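Local coordinates for 23S rRNA-specific endonuclease VapC20 (Mycobacterium tuberculosis H37Rv, PDB 5WZF), which cleaves 23S rRNA in the sarcin-ricin loop as the magnesium-dependent toxin of a type II toxin-antitoxin system, at residues B[85-89]-B[90-94]; B[96-99]-B[100-103]. All coordinates share one frame; numbering follows the deposited sequence.

Contact 1 (B[85-89]-B[90-94])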
loop_
_atom_site.group_PDB
_atom_site.type_symbol
_atom_site.label_atom_id
_atom_site.label_comp_id
_atom_site.label_asym_id
_atom_site.label_seq_id
_atom_site.Cartn_x
_atom_site.Cartn_y
_atom_site.Cartn_z
ATOM N N GLU B 85 -12.936 -1.637 5.289
ATOM C CA GLU B 85 -13.379 -1.751 3.905
ATOM C C GLU B 85 -12.279 -2.312 3.011
ATOM O O GLU B 85 -11.185 -1.755 2.949
ATOM C CB GLU B 85 -13.828 -0.381 3.386
ATOM C CG GLU B 85 -14.186 -0.344 1.908
ATOM C CD GLU B 85 -15.584 -0.863 1.629
ATOM O OE1 GLU B 85 -16.329 -1.120 2.600
ATOM O OE2 GLU B 85 -15.941 -1.003 0.439
ATOM N N HIS B 86 -12.564 -3.424 2.334
ATOM C CA HIS B 86 -11.672 -3.921 1.290
ATOM C C HIS B 86 -11.977 -3.186 -0.009
ATOM O O HIS B 86 -13.048 -3.359 -0.594
ATOM C CB HIS B 86 -11.824 -5.433 1.090
ATOM C CG HIS B 86 -11.024 -5.970 -0.057
ATOM N ND1 HIS B 86 -9.742 -6.456 0.091
ATOM C CD2 HIS B 86 -11.315 -6.072 -1.375
ATOM C CE1 HIS B 86 -9.283 -6.845 -1.086
ATOM N NE2 HIS B 86 -10.219 -6.624 -1.991
ATOM N N VAL B 87 -11.044 -2.351 -0.449
ATOM C CA VAL B 87 -11.257 -1.554 -1.653
ATOM C C VAL B 87 -11.425 -2.462 -2.868
ATOM O O VAL B 87 -10.538 -3.247 -3.196
ATOM C CB VAL B 87 -10.097 -0.575 -1.890
ATOM C CG1 VAL B 87 -10.389 0.296 -3.101
ATOM C CG2 VAL B 87 -9.873 0.287 -0.653
ATOM N N THR B 88 -12.578 -2.358 -3.523
ATOM C CA THR B 88 -12.888 -3.199 -4.673
ATOM C C THR B 88 -12.085 -2.794 -5.902
ATOM O O THR B 88 -11.501 -1.710 -5.942
ATOM C CB THR B 88 -14.386 -3.137 -5.021
ATOM O OG1 THR B 88 -14.714 -1.823 -5.487
ATOM C CG2 THR B 88 -15.228 -3.469 -3.798
ATOM N N ALA B 89 -12.059 -3.673 -6.900
ATOM C CA ALA B 89 -11.367 -3.394 -8.152
ATOM C C ALA B 89 -11.932 -2.143 -8.815
ATOM O O ALA B 89 -11.182 -1.321 -9.336
ATOM C CB ALA B 89 -11.467 -4.582 -9.095
ATOM N N ASP B 90 -13.256 -2.009 -8.783
ATOM C CA ASP B 90 -13.933 -0.841 -9.344
ATOM C C ASP B 90 -13.499 0.451 -8.669
ATOM O O ASP B 90 -13.239 1.452 -9.334
ATOM C CB ASP B 90 -15.453 -0.984 -9.226
ATOM C CG ASP B 90 -16.038 -1.898 -10.284
ATOM O OD1 ASP B 90 -15.376 -2.104 -11.323
ATOM O OD2 ASP B 90 -17.162 -2.401 -10.077
ATOM N N LEU B 91 -13.439 0.430 -7.343
ATOM C CA LEU B 91 -13.069 1.619 -6.587
ATOM C C LEU B 91 -11.608 1.975 -6.842
ATOM O O LEU B 91 -11.266 3.151 -6.988
ATOM C CB LEU B 91 -13.329 1.409 -5.093
ATOM C CG LEU B 91 -13.571 2.662 -4.248
ATOM C CD1 LEU B 91 -14.682 3.511 -4.846
ATOM C CD2 LEU B 91 -13.914 2.286 -2.818
ATOM N N GLU B 92 -10.750 0.959 -6.921
ATOM C CA GLU B 92 -9.344 1.181 -7.245
ATOM C C GLU B 92 -9.179 1.833 -8.617
ATOM O O GLU B 92 -8.330 2.703 -8.795
ATOM C CB GLU B 92 -8.556 -0.133 -7.195
ATOM C CG GLU B 92 -8.193 -0.569 -5.791
ATOM C CD GLU B 92 -7.111 -1.635 -5.765
ATOM O OE1 GLU B 92 -6.698 -2.095 -6.847
ATOM O OE2 GLU B 92 -6.670 -1.998 -4.659
ATOM N N GLU B 93 -9.989 1.418 -9.585
ATOM C CA GLU B 93 -9.885 1.986 -10.923
ATOM C C GLU B 93 -10.273 3.464 -10.901
ATOM O O GLU B 93 -9.675 4.283 -11.603
ATOM C CB GLU B 93 -10.756 1.212 -11.912
ATOM C CG GLU B 93 -10.733 1.762 -13.332
ATOM C CD GLU B 93 -9.356 1.699 -13.973
ATOM O OE1 GLU B 93 -8.532 0.860 -13.546
ATOM O OE2 GLU B 93 -9.098 2.495 -14.901
ATOM N N GLN B 94 -11.265 3.807 -10.085
ATOM C CA GLN B 94 -11.652 5.205 -9.933
ATOM C C GLN B 94 -10.519 5.980 -9.274
ATOM O O GLN B 94 -10.251 7.126 -9.630
ATOM C CB GLN B 94 -12.933 5.343 -9.113
ATOM C CG GLN B 94 -13.430 6.779 -9.021
ATOM C CD GLN B 94 -14.587 6.940 -8.060
ATOM O OE1 GLN B 94 -14.388 7.053 -6.852
ATOM N NE2 GLN B 94 -15.804 6.951 -8.592
HETATM O O HOH W 1 -8.050 -3.634 -2.261
#

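Contact 2 (B[96-99]-B[100-103])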
loop_
_atom_site.group_PDB
_atom_site.type_symbol
_atom_site.label_atom_id
_atom_site.label_comp_id
_atom_site.label_asym_id
_atom_site.label_seq_id
_atom_site.Cartn_x
_atom_site.Cartn_y
_atom_site.Cartn_z
ATOM N N TRP B 96 -7.330 5.290 -9.550
ATOM C CA TRP B 96 -6.284 5.476 -10.552
ATOM C C TRP B 96 -6.607 6.638 -11.494
ATOM O O TRP B 96 -5.736 7.457 -11.803
ATOM C CB TRP B 96 -6.074 4.199 -11.374
ATOM C CG TRP B 96 -5.241 3.137 -10.701
ATOM C CD1 TRP B 96 -5.649 1.886 -10.336
ATOM C CD2 TRP B 96 -3.860 3.231 -10.333
ATOM N NE1 TRP B 96 -4.609 1.197 -9.757
ATOM C CE2 TRP B 96 -3.499 2.001 -9.742
ATOM C CE3 TRP B 96 -2.895 4.240 -10.433
ATOM C CZ2 TRP B 96 -2.215 1.748 -9.263
ATOM C CZ3 TRP B 96 -1.620 3.987 -9.957
ATOM C CH2 TRP B 96 -1.293 2.752 -9.377
ATOM N N GLU B 97 -7.852 6.695 -11.961
ATOM C CA GLU B 97 -8.279 7.773 -12.848
ATOM C C GLU B 97 -8.151 9.105 -12.123
ATOM O O GLU B 97 -7.745 10.110 -12.708
ATOM C CB GLU B 97 -9.719 7.558 -13.324
ATOM C CG GLU B 97 -9.923 6.281 -14.122
ATOM C CD GLU B 97 -11.377 6.031 -14.472
ATOM O OE1 GLU B 97 -12.237 6.846 -14.076
ATOM O OE2 GLU B 97 -11.660 5.016 -15.143
ATOM N N TRP B 98 -8.487 9.091 -10.836
ATOM C CA TRP B 98 -8.391 10.273 -9.988
ATOM C C TRP B 98 -6.935 10.736 -9.887
ATOM O O TRP B 98 -6.635 11.922 -10.046
ATOM C CB TRP B 98 -8.965 9.963 -8.600
ATOM C CG TRP B 98 -9.164 11.157 -7.713
ATOM C CD1 TRP B 98 -10.311 11.882 -7.560
ATOM C CD2 TRP B 98 -8.196 11.749 -6.840
ATOM N NE1 TRP B 98 -10.112 12.899 -6.652
ATOM C CE2 TRP B 98 -8.821 12.839 -6.196
ATOM C CE3 TRP B 98 -6.855 11.474 -6.548
ATOM C CZ2 TRP B 98 -8.154 13.649 -5.277
ATOM C CZ3 TRP B 98 -6.193 12.283 -5.638
ATOM C CH2 TRP B 98 -6.845 13.354 -5.011
ATOM N N LEU B 99 -6.038 9.784 -9.635
ATOM C CA LEU B 99 -4.609 10.068 -9.510
ATOM C C LEU B 99 -4.024 10.679 -10.778
ATOM O O LEU B 99 -3.244 11.630 -10.716
ATOM C CB LEU B 99 -3.836 8.794 -9.160
ATOM C CG LEU B 99 -3.883 8.334 -7.701
ATOM C CD1 LEU B 99 -3.284 6.936 -7.565
ATOM C CD2 LEU B 99 -3.180 9.315 -6.762
ATOM N N VAL B 100 -4.395 10.114 -11.923
ATOM C CA VAL B 100 -3.890 10.581 -13.207
ATOM C C VAL B 100 -4.400 11.996 -13.478
ATOM O O VAL B 100 -3.705 12.819 -14.069
ATOM C CB VAL B 100 -4.309 9.630 -14.358
ATOM C CG1 VAL B 100 -3.958 10.221 -15.719
ATOM C CG2 VAL B 100 -3.659 8.260 -14.186
ATOM N N ARG B 101 -5.609 12.280 -13.005
ATOM C CA ARG B 101 -6.249 13.566 -13.256
ATOM C C ARG B 101 -5.747 14.679 -12.329
ATOM O O ARG B 101 -5.662 15.838 -12.734
ATOM C CB ARG B 101 -7.766 13.409 -13.126
ATOM C CG ARG B 101 -8.565 14.665 -13.417
ATOM C CD ARG B 101 -10.053 14.364 -13.562
ATOM N NE ARG B 101 -10.642 13.818 -12.342
ATOM C CZ ARG B 101 -10.968 12.540 -12.173
ATOM N NH1 ARG B 101 -10.764 11.663 -13.147
ATOM N NH2 ARG B 101 -11.500 12.138 -11.028
ATOM N N HIS B 102 -5.401 14.328 -11.094
ATOM C CA HIS B 102 -5.052 15.334 -10.094
ATOM C C HIS B 102 -3.549 15.580 -9.963
ATOM O O HIS B 102 -2.920 15.129 -9.007
ATOM C CB HIS B 102 -5.629 14.939 -8.732
ATOM C CG HIS B 102 -7.089 15.235 -8.593
ATOM N ND1 HIS B 102 -7.560 16.412 -8.052
ATOM C CD2 HIS B 102 -8.183 14.516 -8.940
ATOM C CE1 HIS B 102 -8.881 16.403 -8.065
ATOM N NE2 HIS B 102 -9.284 15.264 -8.599
ATOM N N ASP B 103 -2.989 16.324 -10.912
ATOM C CA ASP B 103 -1.562 16.625 -10.909
ATOM C C ASP B 103 -1.215 17.915 -10.158
ATOM O O ASP B 103 -0.068 18.358 -10.180
ATOM C CB ASP B 103 -1.048 16.720 -12.345
ATOM C CG ASP B 103 -1.666 17.875 -13.109
ATOM O OD1 ASP B 103 -2.780 18.309 -12.746
ATOM O OD2 ASP B 103 -1.036 18.350 -14.076
HETATM O O HOH W 2 -2.665 12.594 -8.108
#

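Contact 1 (B[85-89]-B[90-94])
Two first torsions set up this helix start: T88 carries OG1 between its own backbone N and carbonyl carbon (chi1 67°), which points the hydroxyl oxygen at L91 N, while V87 swings CG1 opposite its backbone N (chi1 -177°), which turns that methyl onto L91 CB and E92 CG. The motif is an N-cap, closing the loop that leads from strand 82-85 of the PIN domain into helix 89-101. T88 OG1 accepts from L91 N at 3.2 Å, supplying the first turn with an acceptor that no preceding helical carbonyl could offer; a small hydroxyl side chain suits this place. The T88 carbonyl then starts the regular pattern, T88 O to E92 N being 2.9 Å, and A89 O takes E93 N at 3.0 Å.

The rest of the contact is made largely by aliphatic atoms. V87 CG1 meets L91 CB at 3.7 Å, the two side chains crossing at about a right angle, and both also pack on helix 109-121 at V117, as branched aliphatic groups suit a buried seam. E92 OE2 is hydrogen-bonded to H52, and a water bridges the same oxygen to V87 O (3.2 and 2.7 Å). E92 CG lies 3.6 Å from V87 CG1.

Contact 2 (B[96-99]-B[100-103])
W98 and H102, one helical turn apart, lay their rings together in an offset stack at the C-terminal end of helix 89-101 in the PIN domain. The five-membered ring of W98 and the imidazole have centroids 3.9 Å apart and planes inclined by 22°. H102 CD2 sits over the indole face, 3.3 Å from W98 CE2, and H102 CB makes a CH-pi contact over the six-membered ring, 4.1 Å from its centroid. A broad, flat indole suits this place because its face is wide enough to take both the imidazole and H102 CB. W98 is also met edge-to-face by Y107 and F115, from outside these segments.

Beside the stack, R101 bends at chi3 and brings NH2 to 3.7 Å from W98 CD1; its guanidinium plane stands 83° from the indole plane, so the two groups are nearly perpendicular rather than stacked.

What positions the histidine is the last helical turn. H102 N bonds W98 O at 2.9 Å, and that same oxygen lies in plane at the edge of the imidazole. With CG opposite its own carbonyl carbon (chi1 -79°), the ring is directed back over W98. H102 ND1 is hydrogen-bonded to E104, which probably helps to hold the ring's rotation. Where the chain leaves the helix, a water joins the backbone by donating to L99 O at 2.8 Å and to H102 O at 2.7 Å.

Overall arrangement
Contacts 1 and 2 lie in series on helix 89-101, their centres about 15 Å apart: contact 1 starts the helix just after strand 82-85, at one edge of the parallel sheet within this chain, and contact 2 finishes it. The two share a neighbour, helix 109-121, on which V87 and L91 pack from the first and W98 and L99 from the second. That helix carries D111, which with D18 is predicted to bind magnesium. The side chain of W98 lies about 6 Å from that of D111, whereas the side chain of V87 is about 11 Å from those of D18 and D111. Both contacts also meet another protein chain, E93 pairing with a basic side chain there and L99 bonding through its carbonyl oxygen.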